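Local structure of spike protein P1 (2VVE) at residues I17-G22 with K39-I44; I44-E49 with Q68-N73; P206-L211 with D225-T230. The protein acts as the receptor-binding spike at the fivefold vertices of the phage particle, its C-terminal part binding the receptor and its N-terminal part associating with the capsid vertex. One frame throughout, in Å; residues are numbered along the deposited sequence.

Interaction 1 (I17-G22 with K39-I44); sequences IPLRDG and KSPVDI
L19, on strand 11-19, is the residue of 17-22 that meets 39-44, and its two methyl branches divide the work. CG stands beside the backbone N and anti to the carbonyl carbon (chi1 -62°), which directs the isobutyl group into the second segment. One branch, L19 CD1, lies 3.4 Å from S40 OG and 4.2 Å from P41 CD. It also approaches V42 CG2 at 4.2 Å, where the two side chains point at each other, tip to tip. The other branch, L19 CD2, rests 3.9 Å from I44 CD1, with the leucine and isoleucine side chains crossing at about a right angle. The hydroxyl beside this apolar group is satisfied within its own loop: S40 OG donates to V42 O over 2.7 Å, approaching a lone pair of the carbonyl oxygen within its plane, with a C=O...donor angle of 134°. That bond ties the bend 40-42 together. Farther along, R20 N is hydrogen-bonded to Y80 OH, and D21 forms a salt bridge with R24. Y80 also touches both L19 and I44. Strands 11-19 and 33-39 belong to one four-stranded antiparallel sheet and strand 44-47 to the other, with 39-44 making the passage between them. L19 of one sheet thus meets I44 of the facing sheet beside this crossover, consistent with the two-sheet sandwich of a jelly-roll domain.

Interaction 2 (I44-E49 with Q68-N73); sequences IWIGGE and QEFQIN
I46 and F70 come at each other from opposite directions, I46 CG1 lying 3.9 Å from F70 CZ and 4.0 Å from F70 CE1. The end of the isoleucine chain adds a second touch, with I46 CD1 4.1 Å from F70 CZ, so the far end of the ring carries this pairing. I44 uses its other branch here: the CG2 methyl sits 4.1 Å from F70 CE2, and the two side chains cross nearly perpendicularly. Both isoleucines approach the ring obliquely. A looser contact, I46 CG2 to I72 CD1 at 4.3 Å, extends the apolar strip along the strands, and L250 of the third subunit packs on both of these isoleucines. The first torsion of F70 (chi1 64°) sets CG between the backbone N and the carbonyl carbon, and from there the ring extends to the isoleucines. Q68 O lies at the ring edge, in its plane, and F64 stacks with the ring. No hydrogen bond joins the two segments; strands 44-47 and 69-72 remain 10.7 Å apart at closest approach and run nearly parallel, 15° between their directions. That spacing is the evidence for sheets facing one another rather than strands side by side. Y80, V78 and F64 also pack on I46. Strand 44-47 lies between 78-81 and 62-64, facing 69-72, which edges the other sheet next to 33-39.

Interaction 3 (P206-L211 with D225-T230); sequences PVETEL and DESFTT
E208 and T229 bring the two segments closest, with 6.5 Å between E208 CA and T229 CA. E208 ends strand 200-208, and T229 lies on strand 229-236. These strands belong to different sheets, and no backbone hydrogen bond spans 206-211 and 225-230. The link is therefore made by side chains. E208 leaves its strand with CG anti to the backbone N (chi1 177°) and then turns at its second torsion (chi2 53°), which brings the carboxylate round to the threonine, the two side chains crossing at about a right angle. T229 OG1 donates to E208 OE1 over 2.6 Å, meeting that oxygen on its anti side and 18° out of the carboxylate plane. Below the polar end, the stem of the glutamate packs on S227: E208 CB is 3.4 Å from S227 OG and 3.7 Å from S227 CB. The serine hydroxyl is bonded to A97 O and also accepts from T229 N, the N to OG distance being 3.0 Å, an ST turn that shapes the backbone leading into T229. The second carboxylate oxygen is held too. E210 N meets the anti lone pair of E208 OE2 at 3.0 Å. K154 N of strand 151-160 also bonds to E208 OE2, while T229 OG1 bonds both to H137 ND1 and to E208 OE1. The bound calcium ion is about 11 Å from the E208 side chain, too far for this carboxylate to be a ligand. With three bonds gripping its two oxygens, a buried carboxylate of this kind is probably kept ionised and fixed in rotation, pinning together strands of two different sheets.

In the fold
Interactions 1 and 2 belong to one jelly-roll domain, lie with centres about 11 Å apart and share I44, whose two branches serve different partners. Interaction 1, beside the 39-44 crossover, is aliphatic and mostly against a loop, with P41 exposed at its border; interaction 2 is wholly buried and adds the ring of F70. Neither has a hydrogen bond between its segments. Interaction 3 sits in the other part of the chain, beyond its centre, about 36 Å from interaction 1 and about 47 Å from interaction 2, centre to centre. It too is buried and connects two sheets, but by a hydrogen-bonded carboxylate. Other subunits reach interaction 2 extensively and interaction 1 at K39, whereas none touches interaction 3.

Interaction 1 (I17-G22 with K39-I44)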
ATOM      1  N   ILE A  17     -25.371  -4.202   2.144  1.00 10.35           N
ATOM      2  CA  ILE A  17     -26.024  -5.332   1.463  1.00 13.47           C
ATOM      3  C   ILE A  17     -25.367  -6.659   1.857  1.00 15.31           C
ATOM      4  O   ILE A  17     -24.136  -6.798   1.768  1.00 14.14           O
ATOM      5  CB  ILE A  17     -26.008  -5.184  -0.072  1.00 13.95           C
ATOM      6  CG1 ILE A  17     -26.954  -4.063  -0.523  1.00 14.03           C
ATOM      7  CG2 ILE A  17     -26.396  -6.517  -0.760  1.00 19.18           C
ATOM      8  CD1 ILE A  17     -26.692  -3.581  -1.959  1.00 18.50           C
ATOM      9  N   PRO A  18     -26.184  -7.640   2.284  1.00 16.76           N
ATOM     10  CA  PRO A  18     -25.624  -8.949   2.594  1.00 16.63           C
ATOM     11  C   PRO A  18     -25.259  -9.667   1.305  1.00 19.35           C
ATOM     12  O   PRO A  18     -26.113  -9.873   0.440  1.00 19.72           O
ATOM     13  CB  PRO A  18     -26.767  -9.667   3.318  1.00 17.68           C
ATOM     14  CG  PRO A  18     -28.009  -9.051   2.739  1.00 17.91           C
ATOM     15  CD  PRO A  18     -27.652  -7.607   2.467  1.00 15.10           C
ATOM     16  N   LEU A  19     -23.982 -10.009   1.165  1.00 12.54           N
ATOM     17  CA  LEU A  19     -23.521 -10.715  -0.030  1.00 13.64           C
ATOM     18  C   LEU A  19     -23.677 -12.231   0.141  1.00 15.80           C
ATOM     19  O   LEU A  19     -23.071 -12.823   1.030  1.00 16.70           O
ATOM     20  CB  LEU A  19     -22.064 -10.366  -0.318  1.00 13.99           C
ATOM     21  CG  LEU A  19     -21.738  -8.896  -0.621  1.00 11.10           C
ATOM     22  CD1 LEU A  19     -20.231  -8.686  -0.591  1.00 11.83           C
ATOM     23  CD2 LEU A  19     -22.312  -8.486  -1.982  1.00 14.86           C
ATOM     24  N   ARG A  20     -24.499 -12.850  -0.707  1.00 11.13           N
ATOM     25  CA  ARG A  20     -24.776 -14.272  -0.555  1.00 12.39           C
ATOM     26  C   ARG A  20     -24.275 -15.029  -1.794  1.00 17.09           C
ATOM     27  O   ARG A  20     -23.509 -14.474  -2.571  1.00 17.28           O
ATOM     28  CB  ARG A  20     -26.256 -14.494  -0.224  1.00 13.75           C
ATOM     29  CG  ARG A  20     -26.677 -13.719   1.031  1.00 13.61           C
ATOM     30  CD  ARG A  20     -28.020 -14.172   1.585  1.00 17.37           C
ATOM     31  NE  ARG A  20     -28.347 -13.450   2.817  1.00 19.45           N
ATOM     32  CZ  ARG A  20     -27.889 -13.761   4.032  1.00 28.04           C
ATOM     33  NH1 ARG A  20     -27.072 -14.798   4.211  1.00 20.64           N
ATOM     34  NH2 ARG A  20     -28.244 -13.025   5.081  1.00 20.68           N
ATOM     35  N   ASP A  21     -24.675 -16.286  -1.955  1.00 14.13           N
ATOM     36  CA  ASP A  21     -24.058 -17.165  -2.945  1.00 12.82           C
ATOM     37  C   ASP A  21     -24.731 -17.165  -4.312  1.00 15.19           C
ATOM     38  O   ASP A  21     -25.935 -16.916  -4.438  1.00 13.93           O
ATOM     39  CB  ASP A  21     -24.022 -18.608  -2.419  1.00 13.26           C
ATOM     40  CG  ASP A  21     -25.416 -19.141  -2.095  1.00 17.42           C
ATOM     41  OD1 ASP A  21     -26.159 -18.475  -1.336  1.00 17.73           O
ATOM     42  OD2 ASP A  21     -25.775 -20.211  -2.604  1.00 24.64           O
ATOM     43  N   GLY A  22     -23.952 -17.513  -5.325  1.00 13.38           N
ATOM     44  CA  GLY A  22     -24.448 -17.519  -6.704  1.00 12.32           C
ATOM     45  C   GLY A  22     -24.620 -16.109  -7.249  1.00 13.92           C
ATOM     46  O   GLY A  22     -24.308 -15.130  -6.573  1.00 15.36           O
ATOM     47  N   LYS A  39     -18.274  -0.531  -1.733  1.00  9.24           N
ATOM     48  CA  LYS A  39     -17.044  -1.200  -1.331  1.00  6.90           C
ATOM     49  C   LYS A  39     -17.399  -2.568  -0.781  1.00 10.59           C
ATOM     50  O   LYS A  39     -18.214  -2.678   0.137  1.00 13.52           O
ATOM     51  CB  LYS A  39     -16.249  -0.417  -0.278  1.00  8.15           C
ATOM     52  CG  LYS A  39     -14.869  -1.074   0.059  1.00 11.14           C
ATOM     53  CD  LYS A  39     -14.170  -0.440   1.271  1.00 11.13           C
ATOM     54  CE  LYS A  39     -13.766   1.009   0.979  1.00  9.38           C
ATOM     55  NZ  LYS A  39     -13.053   1.653   2.127  1.00 14.21           N
ATOM     56  N   SER A  40     -16.776  -3.594  -1.353  1.00 10.59           N
ATOM     57  CA  SER A  40     -16.988  -4.982  -0.915  1.00 10.71           C
ATOM     58  C   SER A  40     -15.783  -5.458  -0.109  1.00 10.98           C
ATOM     59  O   SER A  40     -14.648  -5.182  -0.493  1.00 11.79           O
ATOM     60  CB  SER A  40     -17.192  -5.898  -2.126  1.00 11.08           C
ATOM     61  OG  SER A  40     -17.314  -7.260  -1.739  1.00  9.79           O
ATOM     62  N   PRO A  41     -16.021  -6.192   0.997  1.00  8.52           N
ATOM     63  CA  PRO A  41     -14.909  -6.679   1.792  1.00 10.90           C
ATOM     64  C   PRO A  41     -14.262  -7.928   1.191  1.00 13.59           C
ATOM     65  O   PRO A  41     -13.253  -8.400   1.708  1.00 11.60           O
ATOM     66  CB  PRO A  41     -15.570  -7.023   3.137  1.00 17.44           C
ATOM     67  CG  PRO A  41     -16.946  -7.459   2.760  1.00 15.25           C
ATOM     68  CD  PRO A  41     -17.325  -6.597   1.575  1.00  6.81           C
ATOM     69  N   VAL A  42     -14.858  -8.447   0.119  1.00  9.79           N
ATOM     70  CA  VAL A  42     -14.313  -9.590  -0.619  1.00 11.54           C
ATOM     71  C   VAL A  42     -14.261  -9.255  -2.104  1.00  9.25           C
ATOM     72  O   VAL A  42     -15.025  -8.392  -2.577  1.00 10.50           O
ATOM     73  CB  VAL A  42     -15.146 -10.894  -0.367  1.00 12.21           C
ATOM     74  CG1 VAL A  42     -15.105 -11.278   1.115  1.00 11.98           C
ATOM     75  CG2 VAL A  42     -16.604 -10.731  -0.823  1.00 15.55           C
ATOM     76  N   ASP A  43     -13.375  -9.934  -2.845  1.00 10.98           N
ATOM     77  CA  ASP A  43     -13.390  -9.802  -4.312  1.00 14.83           C
ATOM     78  C   ASP A  43     -14.803 -10.052  -4.839  1.00  9.54           C
ATOM     79  O   ASP A  43     -15.488 -11.006  -4.420  1.00 10.60           O
ATOM     80  CB  ASP A  43     -12.440 -10.794  -4.978  1.00 13.02           C
ATOM     81  CG  ASP A  43     -10.971 -10.513  -4.689  1.00 17.21           C
ATOM     82  OD1 ASP A  43     -10.611  -9.446  -4.150  1.00 13.50           O
ATOM     83  OD2 ASP A  43     -10.159 -11.390  -5.034  1.00 14.34           O
ATOM     84  N   ILE A  44     -15.241  -9.200  -5.755  1.00 11.08           N
ATOM     85  CA  ILE A  44     -16.626  -9.230  -6.202  1.00 10.17           C
ATOM     86  C   ILE A  44     -16.678  -9.055  -7.723  1.00  7.68           C
ATOM     87  O   ILE A  44     -16.005  -8.192  -8.287  1.00 13.30           O
ATOM     88  CB  ILE A  44     -17.494  -8.146  -5.479  1.00 12.64           C
ATOM     89  CG1 ILE A  44     -18.989  -8.343  -5.787  1.00 11.41           C
ATOM     90  CG2 ILE A  44     -17.015  -6.694  -5.809  1.00  9.23           C
ATOM     91  CD1 ILE A  44     -19.928  -7.487  -4.942  1.00 14.12           C
TER

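Interaction 2 (I44-E49 with Q68-N73)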
ATOM      1  N   ILE A  44     -15.241  -9.200  -5.755  1.00 11.08           N
ATOM      2  CA  ILE A  44     -16.626  -9.230  -6.202  1.00 10.17           C
ATOM      3  C   ILE A  44     -16.678  -9.055  -7.723  1.00  7.68           C
ATOM      4  O   ILE A  44     -16.005  -8.192  -8.287  1.00 13.30           O
ATOM      5  CB  ILE A  44     -17.494  -8.146  -5.479  1.00 12.64           C
ATOM      6  CG1 ILE A  44     -18.989  -8.343  -5.787  1.00 11.41           C
ATOM      7  CG2 ILE A  44     -17.015  -6.694  -5.809  1.00  9.23           C
ATOM      8  CD1 ILE A  44     -19.928  -7.487  -4.942  1.00 14.12           C
ATOM      9  N   TRP A  45     -17.490  -9.880  -8.368  1.00  9.56           N
ATOM     10  CA  TRP A  45     -17.640  -9.828  -9.807  1.00  9.30           C
ATOM     11  C   TRP A  45     -18.954  -9.109 -10.092  1.00 11.27           C
ATOM     12  O   TRP A  45     -19.970  -9.421  -9.466  1.00  9.65           O
ATOM     13  CB  TRP A  45     -17.579 -11.244 -10.380  1.00 10.26           C
ATOM     14  CG  TRP A  45     -16.157 -11.760 -10.497  1.00 13.89           C
ATOM     15  CD1 TRP A  45     -15.394 -11.824 -11.642  1.00 17.83           C
ATOM     16  CD2 TRP A  45     -15.329 -12.266  -9.441  1.00 13.25           C
ATOM     17  NE1 TRP A  45     -14.152 -12.345 -11.359  1.00 18.73           N
ATOM     18  CE2 TRP A  45     -14.081 -12.618 -10.017  1.00 14.81           C
ATOM     19  CE3 TRP A  45     -15.514 -12.448  -8.062  1.00 16.62           C
ATOM     20  CZ2 TRP A  45     -13.028 -13.153  -9.263  1.00 22.32           C
ATOM     21  CZ3 TRP A  45     -14.460 -12.975  -7.310  1.00 21.12           C
ATOM     22  CH2 TRP A  45     -13.232 -13.322  -7.918  1.00 18.65           C
ATOM     23  N   ILE A  46     -18.907  -8.117 -10.979  1.00  9.65           N
ATOM     24  CA  ILE A  46     -20.040  -7.217 -11.237  1.00  9.12           C
ATOM     25  C   ILE A  46     -20.384  -7.254 -12.726  1.00 14.47           C
ATOM     26  O   ILE A  46     -19.495  -7.209 -13.582  1.00 10.94           O
ATOM     27  CB  ILE A  46     -19.730  -5.755 -10.805  1.00 11.69           C
ATOM     28  CG1 ILE A  46     -19.439  -5.676  -9.292  1.00  9.82           C
ATOM     29  CG2 ILE A  46     -20.876  -4.813 -11.173  1.00 13.87           C
ATOM     30  CD1 ILE A  46     -20.673  -5.906  -8.388  1.00 12.38           C
ATOM     31  N   GLY A  47     -21.672  -7.332 -13.018  1.00  9.32           N
ATOM     32  CA  GLY A  47     -22.140  -7.404 -14.402  1.00 13.89           C
ATOM     33  C   GLY A  47     -23.612  -7.097 -14.578  1.00 16.22           C
ATOM     34  O   GLY A  47     -24.343  -6.853 -13.603  1.00 14.93           O
ATOM     35  N   GLY A  48     -24.043  -7.155 -15.836  1.00 11.42           N
ATOM     36  CA  GLY A  48     -25.428  -6.902 -16.219  1.00 15.88           C
ATOM     37  C   GLY A  48     -26.246  -8.172 -16.221  1.00 17.89           C
ATOM     38  O   GLY A  48     -25.869  -9.166 -15.612  1.00 14.22           O
ATOM     39  N   GLU A  49     -27.369  -8.142 -16.927  1.00 18.12           N
ATOM     40  CA  GLU A  49     -28.322  -9.259 -16.915  1.00 26.19           C
ATOM     41  C   GLU A  49     -27.762 -10.537 -17.541  1.00 21.23           C
ATOM     42  O   GLU A  49     -28.267 -11.638 -17.283  1.00 21.50           O
ATOM     43  CB  GLU A  49     -29.637  -8.841 -17.581  1.00 32.64           C
ATOM     44  CG  GLU A  49     -30.372  -7.740 -16.807  1.00 44.98           C
ATOM     45  CD  GLU A  49     -31.626  -7.238 -17.510  1.00 51.02           C
ATOM     46  OE1 GLU A  49     -31.503  -6.545 -18.546  1.00 69.60           O
ATOM     47  OE2 GLU A  49     -32.737  -7.521 -17.009  1.00 72.31           O
ATOM     48  N   GLN A  68     -11.856  -2.318  -2.503  1.00  9.02           N
ATOM     49  CA  GLN A  68     -11.772  -1.323  -3.569  1.00  9.50           C
ATOM     50  C   GLN A  68     -13.094  -0.585  -3.640  1.00 11.92           C
ATOM     51  O   GLN A  68     -14.155  -1.197  -3.781  1.00 11.75           O
ATOM     52  CB  GLN A  68     -11.514  -1.979  -4.924  1.00 10.37           C
ATOM     53  CG  GLN A  68     -11.567  -0.956  -6.085  1.00  8.73           C
ATOM     54  CD  GLN A  68     -11.349  -1.578  -7.437  1.00 14.77           C
ATOM     55  OE1 GLN A  68     -11.083  -2.778  -7.557  1.00 14.42           O
ATOM     56  NE2 GLN A  68     -11.467  -0.759  -8.482  1.00 11.66           N
ATOM     57  N   GLU A  69     -13.030   0.737  -3.540  1.00 10.05           N
ATOM     58  CA  GLU A  69     -14.220   1.547  -3.730  1.00  9.03           C
ATOM     59  C   GLU A  69     -14.433   1.737  -5.225  1.00 10.72           C
ATOM     60  O   GLU A  69     -13.512   2.118  -5.951  1.00 12.89           O
ATOM     61  CB  GLU A  69     -14.072   2.909  -3.039  1.00 13.31           C
ATOM     62  CG  GLU A  69     -15.366   3.743  -3.047  1.00 10.06           C
ATOM     63  CD  GLU A  69     -16.269   3.435  -1.870  1.00  8.89           C
ATOM     64  OE1 GLU A  69     -15.741   3.059  -0.803  1.00 13.72           O
ATOM     65  OE2 GLU A  69     -17.513   3.616  -1.998  1.00 10.76           O
ATOM     66  N   PHE A  70     -15.651   1.463  -5.689  1.00  7.52           N
ATOM     67  CA  PHE A  70     -15.980   1.690  -7.085  1.00  7.85           C
ATOM     68  C   PHE A  70     -17.384   2.282  -7.218  1.00 12.97           C
ATOM     69  O   PHE A  70     -18.138   2.324  -6.244  1.00 12.49           O
ATOM     70  CB  PHE A  70     -15.817   0.380  -7.888  1.00 14.90           C
ATOM     71  CG  PHE A  70     -16.765  -0.741  -7.480  1.00 12.15           C
ATOM     72  CD1 PHE A  70     -17.926  -0.981  -8.215  1.00  9.42           C
ATOM     73  CD2 PHE A  70     -16.479  -1.577  -6.398  1.00 10.18           C
ATOM     74  CE1 PHE A  70     -18.817  -2.013  -7.848  1.00 12.08           C
ATOM     75  CE2 PHE A  70     -17.357  -2.628  -6.041  1.00 15.65           C
ATOM     76  CZ  PHE A  70     -18.519  -2.842  -6.769  1.00 13.91           C
ATOM     77  N   GLN A  71     -17.724   2.763  -8.402  1.00  8.54           N
ATOM     78  CA  GLN A  71     -19.037   3.375  -8.578  1.00  9.68           C
ATOM     79  C   GLN A  71     -19.800   2.744  -9.731  1.00 13.79           C
ATOM     80  O   GLN A  71     -19.201   2.271 -10.706  1.00 13.26           O
ATOM     81  CB  GLN A  71     -18.919   4.891  -8.783  1.00  6.36           C
ATOM     82  CG  GLN A  71     -18.423   5.677  -7.574  1.00 16.40           C
ATOM     83  CD  GLN A  71     -16.915   5.604  -7.409  1.00 15.69           C
ATOM     84  OE1 GLN A  71     -16.156   5.778  -8.380  1.00 18.05           O
ATOM     85  NE2 GLN A  71     -16.469   5.322  -6.196  1.00 16.43           N
ATOM     86  N   ILE A  72     -21.120   2.741  -9.591  1.00  8.91           N
ATOM     87  CA  ILE A  72     -22.043   2.376 -10.663  1.00 10.46           C
ATOM     88  C   ILE A  72     -22.992   3.567 -10.843  1.00 13.88           C
ATOM     89  O   ILE A  72     -23.601   4.020  -9.859  1.00 14.62           O
ATOM     90  CB  ILE A  72     -22.878   1.132 -10.282  1.00 17.07           C
ATOM     91  CG1 ILE A  72     -21.985  -0.065  -9.899  1.00 20.78           C
ATOM     92  CG2 ILE A  72     -23.897   0.789 -11.389  1.00 23.00           C
ATOM     93  CD1 ILE A  72     -21.053  -0.568 -10.985  1.00 34.19           C
ATOM     94  N   ASN A  73     -23.121   4.076 -12.078  1.00 11.30           N
ATOM     95  CA  ASN A  73     -23.938   5.270 -12.324  1.00 14.02           C
ATOM     96  C   ASN A  73     -25.190   5.006 -13.164  1.00 16.50           C
ATOM     97  O   ASN A  73     -25.767   5.926 -13.737  1.00 19.10           O
ATOM     98  CB  ASN A  73     -23.118   6.374 -12.998  1.00 16.20           C
ATOM     99  CG  ASN A  73     -22.050   6.979 -12.091  1.00 22.41           C
ATOM    100  OD1 ASN A  73     -21.874   6.582 -10.946  1.00 25.86           O
ATOM    101  ND2 ASN A  73     -21.318   7.940 -12.626  1.00 29.50           N
TER

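Interaction 3 (P206-L211 with D225-T230)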
ATOM      1  N   PRO A 206     -11.519 -26.346  18.497  1.00 10.16           N
ATOM      2  CA  PRO A 206     -12.391 -27.504  18.716  1.00 12.79           C
ATOM      3  C   PRO A 206     -11.652 -28.583  19.513  1.00 12.14           C
ATOM      4  O   PRO A 206     -10.599 -29.076  19.082  1.00 13.88           O
ATOM      5  CB  PRO A 206     -12.722 -27.979  17.285  1.00 16.20           C
ATOM      6  CG  PRO A 206     -12.303 -26.849  16.376  1.00 15.13           C
ATOM      7  CD  PRO A 206     -11.122 -26.229  17.080  1.00 13.21           C
ATOM      8  N   VAL A 207     -12.196 -28.934  20.678  1.00 11.13           N
ATOM      9  CA  VAL A 207     -11.518 -29.850  21.601  1.00 13.10           C
ATOM     10  C   VAL A 207     -12.432 -30.887  22.228  1.00 12.11           C
ATOM     11  O   VAL A 207     -13.666 -30.720  22.249  1.00 11.00           O
ATOM     12  CB  VAL A 207     -10.829 -29.077  22.773  1.00 16.10           C
ATOM     13  CG1 VAL A 207      -9.851 -28.039  22.243  1.00 13.41           C
ATOM     14  CG2 VAL A 207     -11.867 -28.435  23.697  1.00 14.60           C
ATOM     15  N   GLU A 208     -11.818 -31.953  22.757  1.00 10.96           N
ATOM     16  CA  GLU A 208     -12.506 -32.868  23.671  1.00 14.65           C
ATOM     17  C   GLU A 208     -12.180 -32.444  25.120  1.00 15.01           C
ATOM     18  O   GLU A 208     -11.003 -32.350  25.480  1.00 14.28           O
ATOM     19  CB  GLU A 208     -12.057 -34.314  23.410  1.00 13.09           C
ATOM     20  CG  GLU A 208     -12.675 -35.339  24.383  1.00 14.17           C
ATOM     21  CD  GLU A 208     -14.203 -35.246  24.456  1.00 19.76           C
ATOM     22  OE1 GLU A 208     -14.886 -35.514  23.429  1.00 19.99           O
ATOM     23  OE2 GLU A 208     -14.722 -34.906  25.545  1.00 19.08           O
ATOM     24  N   THR A 209     -13.204 -32.198  25.942  1.00 11.32           N
ATOM     25  CA  THR A 209     -12.990 -31.670  27.306  1.00 15.98           C
ATOM     26  C   THR A 209     -12.938 -32.754  28.381  1.00 17.96           C
ATOM     27  O   THR A 209     -12.557 -32.490  29.527  1.00 17.26           O
ATOM     28  CB  THR A 209     -14.064 -30.627  27.735  1.00 19.25           C
ATOM     29  OG1 THR A 209     -15.353 -31.251  27.801  1.00 16.06           O
ATOM     30  CG2 THR A 209     -14.102 -29.439  26.787  1.00 14.78           C
ATOM     31  N   GLU A 210     -13.362 -33.961  28.018  1.00 16.46           N
ATOM     32  CA  GLU A 210     -13.517 -35.034  28.989  1.00 15.10           C
ATOM     33  C   GLU A 210     -12.421 -36.059  28.755  1.00 19.25           C
ATOM     34  O   GLU A 210     -12.326 -36.639  27.672  1.00 21.32           O
ATOM     35  CB  GLU A 210     -14.912 -35.669  28.869  1.00 19.86           C
ATOM     36  CG  GLU A 210     -15.210 -36.789  29.860  1.00 29.83           C
ATOM     37  CD  GLU A 210     -15.421 -36.297  31.278  1.00 38.59           C
ATOM     38  OE1 GLU A 210     -16.049 -35.230  31.462  1.00 46.82           O
ATOM     39  OE2 GLU A 210     -14.965 -36.991  32.211  1.00 57.75           O
ATOM     40  N   LEU A 211     -11.575 -36.247  29.769  1.00 19.47           N
ATOM     41  CA  LEU A 211     -10.552 -37.280  29.738  1.00 19.81           C
ATOM     42  C   LEU A 211     -11.050 -38.424  30.629  1.00 26.06           C
ATOM     43  O   LEU A 211     -10.999 -38.336  31.857  1.00 22.25           O
ATOM     44  CB  LEU A 211      -9.197 -36.719  30.206  1.00 19.34           C
ATOM     45  CG  LEU A 211      -7.984 -37.664  30.305  1.00 21.17           C
ATOM     46  CD1 LEU A 211      -7.675 -38.335  28.971  1.00 20.99           C
ATOM     47  CD2 LEU A 211      -6.768 -36.914  30.812  1.00 26.04           C
ATOM     48  N   ASP A 225      -3.236 -35.351  24.138  1.00 16.78           N
ATOM     49  CA  ASP A 225      -3.219 -36.555  23.290  1.00 18.68           C
ATOM     50  C   ASP A 225      -4.450 -36.550  22.401  1.00 19.62           C
ATOM     51  O   ASP A 225      -5.417 -35.841  22.686  1.00 15.43           O
ATOM     52  CB  ASP A 225      -3.268 -37.837  24.134  1.00 13.89           C
ATOM     53  CG  ASP A 225      -1.919 -38.204  24.767  1.00 26.34           C
ATOM     54  OD1 ASP A 225      -0.880 -37.598  24.434  1.00 23.69           O
ATOM     55  OD2 ASP A 225      -1.915 -39.106  25.620  1.00 27.64           O
ATOM     56  N   GLU A 226      -4.431 -37.360  21.344  1.00 21.55           N
ATOM     57  CA  GLU A 226      -5.610 -37.519  20.491  1.00 23.27           C
ATOM     58  C   GLU A 226      -6.708 -38.307  21.216  1.00 20.06           C
ATOM     59  O   GLU A 226      -6.453 -39.362  21.799  1.00 20.15           O
ATOM     60  CB  GLU A 226      -5.237 -38.136  19.139  1.00 21.57           C
ATOM     61  CG  GLU A 226      -4.432 -37.163  18.264  1.00 22.50           C
ATOM     62  CD  GLU A 226      -4.411 -37.517  16.779  1.00 41.84           C
ATOM     63  OE1 GLU A 226      -4.411 -38.718  16.430  1.00 33.07           O
ATOM     64  OE2 GLU A 226      -4.382 -36.573  15.955  1.00 48.35           O
ATOM     65  N   SER A 227      -7.911 -37.742  21.209  1.00 13.95           N
ATOM     66  CA  SER A 227      -9.068 -38.304  21.908  1.00 16.49           C
ATOM     67  C   SER A 227      -9.785 -39.314  21.022  1.00 17.93           C
ATOM     68  O   SER A 227      -9.237 -39.754  20.014  1.00 19.05           O
ATOM     69  CB  SER A 227     -10.021 -37.191  22.362  1.00 13.12           C
ATOM     70  OG  SER A 227     -10.683 -36.591  21.262  1.00 15.59           O
ATOM     71  N   PHE A 228     -11.000 -39.694  21.420  1.00 17.69           N
ATOM     72  CA  PHE A 228     -11.868 -40.503  20.577  1.00 16.30           C
ATOM     73  C   PHE A 228     -12.872 -39.637  19.808  1.00 19.32           C
ATOM     74  O   PHE A 228     -13.847 -40.146  19.264  1.00 21.66           O
ATOM     75  CB  PHE A 228     -12.616 -41.526  21.436  1.00 21.08           C
ATOM     76  CG  PHE A 228     -11.712 -42.396  22.247  1.00 22.39           C
ATOM     77  CD1 PHE A 228     -10.974 -43.413  21.641  1.00 19.12           C
ATOM     78  CD2 PHE A 228     -11.606 -42.212  23.619  1.00 17.67           C
ATOM     79  CE1 PHE A 228     -10.130 -44.232  22.407  1.00 23.88           C
ATOM     80  CE2 PHE A 228     -10.763 -43.011  24.387  1.00 15.24           C
ATOM     81  CZ  PHE A 228     -10.024 -44.029  23.773  1.00 19.77           C
ATOM     82  N   THR A 229     -12.610 -38.334  19.742  1.00 15.09           N
ATOM     83  CA  THR A 229     -13.549 -37.374  19.164  1.00 10.17           C
ATOM     84  C   THR A 229     -12.939 -36.703  17.951  1.00 15.37           C
ATOM     85  O   THR A 229     -11.798 -36.262  18.013  1.00 17.23           O
ATOM     86  CB  THR A 229     -13.927 -36.309  20.230  1.00 13.46           C
ATOM     87  OG1 THR A 229     -14.625 -36.960  21.306  1.00 13.63           O
ATOM     88  CG2 THR A 229     -14.816 -35.199  19.645  1.00 17.62           C
ATOM     89  N   THR A 230     -13.703 -36.645  16.856  1.00 11.81           N
ATOM     90  CA  THR A 230     -13.275 -35.964  15.632  1.00 12.83           C
ATOM     91  C   THR A 230     -14.311 -34.934  15.173  1.00 14.31           C
ATOM     92  O   THR A 230     -15.509 -35.243  15.051  1.00 17.15           O
ATOM     93  CB  THR A 230     -13.007 -36.975  14.478  1.00 18.53           C
ATOM     94  OG1 THR A 230     -12.040 -37.948  14.895  1.00 17.16           O
ATOM     95  CG2 THR A 230     -12.501 -36.254  13.206  1.00 16.86           C
TER